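Local atomic coordinates of endo-alpha-(1->5)-L-arabinanase (Bacillus licheniformis, PDB entry 6B7K), a protein that probably cleaves internal alpha-(1->5)-linked arabinofuranose bonds in arabinan, as an endo-acting glycoside hydrolase of family 43 that binds calcium. Residues I21-I26 / P260-V265. Sequence-based numbering, arbitrary orientation.
Sequences IHDPSI and PGHQDV. With CA (calcium ion), chain F.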
loop_
_atom_site.group_PDB
_atom_site.type_symbol
_atom_site.label_atom_id
_atom_site.label_comp_id
_atom_site.label_asym_id
_atom_site.label_seq_id
_atom_site.Cartn_x
_atom_site.Cartn_y
_atom_site.Cartn_z
ATOM N N ILE A 21 -0.282 -13.355 3.825
ATOM C CA ILE A 21 -0.397 -11.906 3.937
ATOM C C ILE A 21 -1.369 -11.426 2.871
ATOM O O ILE A 21 -1.646 -12.129 1.898
ATOM C CB ILE A 21 0.983 -11.217 3.794
ATOM C CG1 ILE A 21 0.963 -9.838 4.454
ATOM C CG2 ILE A 21 1.370 -11.098 2.325
ATOM C CD1 ILE A 21 0.593 -9.875 5.915
ATOM N N HIS A 22 -1.899 -10.222 3.064
ATOM C CA HIS A 22 -2.711 -9.564 2.054
ATOM C C HIS A 22 -2.558 -8.063 2.232
ATOM O O HIS A 22 -2.694 -7.556 3.350
ATOM C CB HIS A 22 -4.180 -9.976 2.160
ATOM C CG HIS A 22 -4.937 -9.827 0.878
ATOM N ND1 HIS A 22 -5.742 -8.743 0.610
ATOM C CD2 HIS A 22 -5.004 -10.624 -0.215
ATOM C CE1 HIS A 22 -6.278 -8.881 -0.590
ATOM N NE2 HIS A 22 -5.845 -10.014 -1.111
ATOM N N ASP A 23 -2.268 -7.365 1.131
ATOM C CA ASP A 23 -1.985 -5.934 1.130
ATOM C C ASP A 23 -0.802 -5.622 2.045
ATOM O O ASP A 23 -0.964 -4.909 3.043
ATOM C CB ASP A 23 -3.224 -5.146 1.561
ATOM C CG ASP A 23 -4.472 -5.563 0.802
ATOM O OD1 ASP A 23 -4.427 -5.607 -0.446
ATOM O OD2 ASP A 23 -5.497 -5.858 1.455
ATOM N N PRO A 24 0.396 -6.117 1.737
ATOM C CA PRO A 24 1.526 -5.963 2.653
ATOM C C PRO A 24 2.262 -4.638 2.494
ATOM O O PRO A 24 2.205 -3.971 1.456
ATOM C CB PRO A 24 2.438 -7.131 2.255
ATOM C CG PRO A 24 2.231 -7.240 0.794
ATOM C CD PRO A 24 0.773 -6.905 0.549
ATOM N N SER A 25 2.968 -4.274 3.563
ATOM C CA SER A 25 3.888 -3.142 3.570
ATOM C C SER A 25 5.071 -3.522 4.443
ATOM O O SER A 25 4.892 -3.842 5.622
ATOM C CB SER A 25 3.214 -1.869 4.091
ATOM O OG SER A 25 4.089 -0.754 4.023
ATOM N N ILE A 26 6.273 -3.491 3.871
ATOM C CA ILE A 26 7.464 -4.006 4.536
ATOM C C ILE A 26 8.185 -2.879 5.261
ATOM O O ILE A 26 8.201 -1.720 4.823
ATOM C CB ILE A 26 8.402 -4.711 3.531
ATOM C CG1 ILE A 26 9.540 -5.432 4.258
ATOM C CG2 ILE A 26 8.968 -3.719 2.533
ATOM C CD1 ILE A 26 9.082 -6.508 5.214
ATOM N N PRO A 260 -0.600 -10.882 -8.853
ATOM C CA PRO A 260 0.186 -10.126 -7.873
ATOM C C PRO A 260 -0.343 -8.709 -7.740
ATOM O O PRO A 260 -0.868 -8.126 -8.691
ATOM C CB PRO A 260 1.601 -10.134 -8.469
ATOM C CG PRO A 260 1.568 -11.147 -9.585
ATOM C CD PRO A 260 0.166 -11.131 -10.084
ATOM N N GLY A 261 -0.204 -8.147 -6.547
ATOM C CA GLY A 261 -0.675 -6.790 -6.353
ATOM C C GLY A 261 -0.466 -6.302 -4.937
ATOM O O GLY A 261 0.234 -6.922 -4.135
ATOM N N HIS A 262 -1.137 -5.182 -4.648
ATOM C CA HIS A 262 -0.902 -4.331 -3.486
ATOM C C HIS A 262 0.556 -4.362 -3.057
ATOM O O HIS A 262 0.891 -4.852 -1.974
ATOM C CB HIS A 262 -1.804 -4.709 -2.315
ATOM C CG HIS A 262 -2.022 -3.579 -1.359
ATOM N ND1 HIS A 262 -1.006 -3.048 -0.594
ATOM C CD2 HIS A 262 -3.130 -2.857 -1.068
ATOM C CE1 HIS A 262 -1.480 -2.055 0.137
ATOM N NE2 HIS A 262 -2.766 -1.918 -0.135
ATOM N N GLN A 263 1.424 -3.835 -3.910
ATOM C CA GLN A 263 2.855 -3.842 -3.680
ATOM C C GLN A 263 3.268 -2.665 -2.802
ATOM O O GLN A 263 2.482 -1.763 -2.498
ATOM C CB GLN A 263 3.607 -3.792 -5.008
ATOM C CG GLN A 263 3.630 -2.408 -5.645
ATOM C CD GLN A 263 2.242 -1.865 -5.934
ATOM O OE1 GLN A 263 1.367 -2.587 -6.413
ATOM N NE2 GLN A 263 2.031 -0.592 -5.629
ATOM N N ASP A 264 4.532 -2.692 -2.389
ATOM C CA ASP A 264 5.157 -1.570 -1.708
ATOM C C ASP A 264 6.661 -1.735 -1.846
ATOM O O ASP A 264 7.163 -2.856 -1.968
ATOM C CB ASP A 264 4.746 -1.489 -0.233
ATOM C CG ASP A 264 4.887 -0.089 0.337
ATOM O OD1 ASP A 264 5.465 0.781 -0.348
ATOM O OD2 ASP A 264 4.409 0.146 1.463
ATOM N N VAL A 265 7.374 -0.612 -1.840
ATOM C CA VAL A 265 8.819 -0.597 -2.030
ATOM C C VAL A 265 9.484 -0.061 -0.769
ATOM O O VAL A 265 8.961 0.850 -0.116
ATOM C CB VAL A 265 9.226 0.238 -3.263
ATOM C CG1 VAL A 265 8.743 -0.435 -4.539
ATOM C CG2 VAL A 265 8.670 1.650 -3.162
HETATM CA CA CA F . 4.974 2.589 1.644
HETATM O O HOH W 1 7.517 2.642 1.053
#
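The CB of D23 sits over the imidazole of H262, 3.5 Å from the ring centroid and only 10° off its normal, a CH-pi contact in the closely packed part of this interface. Beside it the carboxylate is tilted 55° to the ring plane and brings OD1 to 3.1 Å from CD2 of H262. A chi1 of -156°, which sets CG of H262 opposite the backbone N, lays the ring across the D23 side chain at about a right angle. The other carboxylate oxygen, OD2, is hydrogen-bonded to T38 OG1 and, weakly, to H22 ND1, which helps set the rotation of the group. P24 places CD against the carbonyl O of H262 (3.3 Å), while its own O lies at the imidazole edge. Farther along, packing gives way to polar and metal contacts, with a bound water and the partly exposed V265 beyond: S25 OG donates to D264 OD2 (2.7 Å), on the anti side of the carboxylate. D264 also chelates a calcium ion through OD1 and OD2, joined there by D84, D142 and a water that bonds to V265 O. Replacing H262 with an alanine is likely to strip D23 CB of its aromatic cover and open a gap beside its carboxylate. D23 is the predicted proton acceptor and H262 a predicted substrate-recognition residue; strands 25-29 and 257-266 bring the first and last blades of the five-bladed beta-propeller together at the central active site and calcium sites, as in family 43 arabinanases.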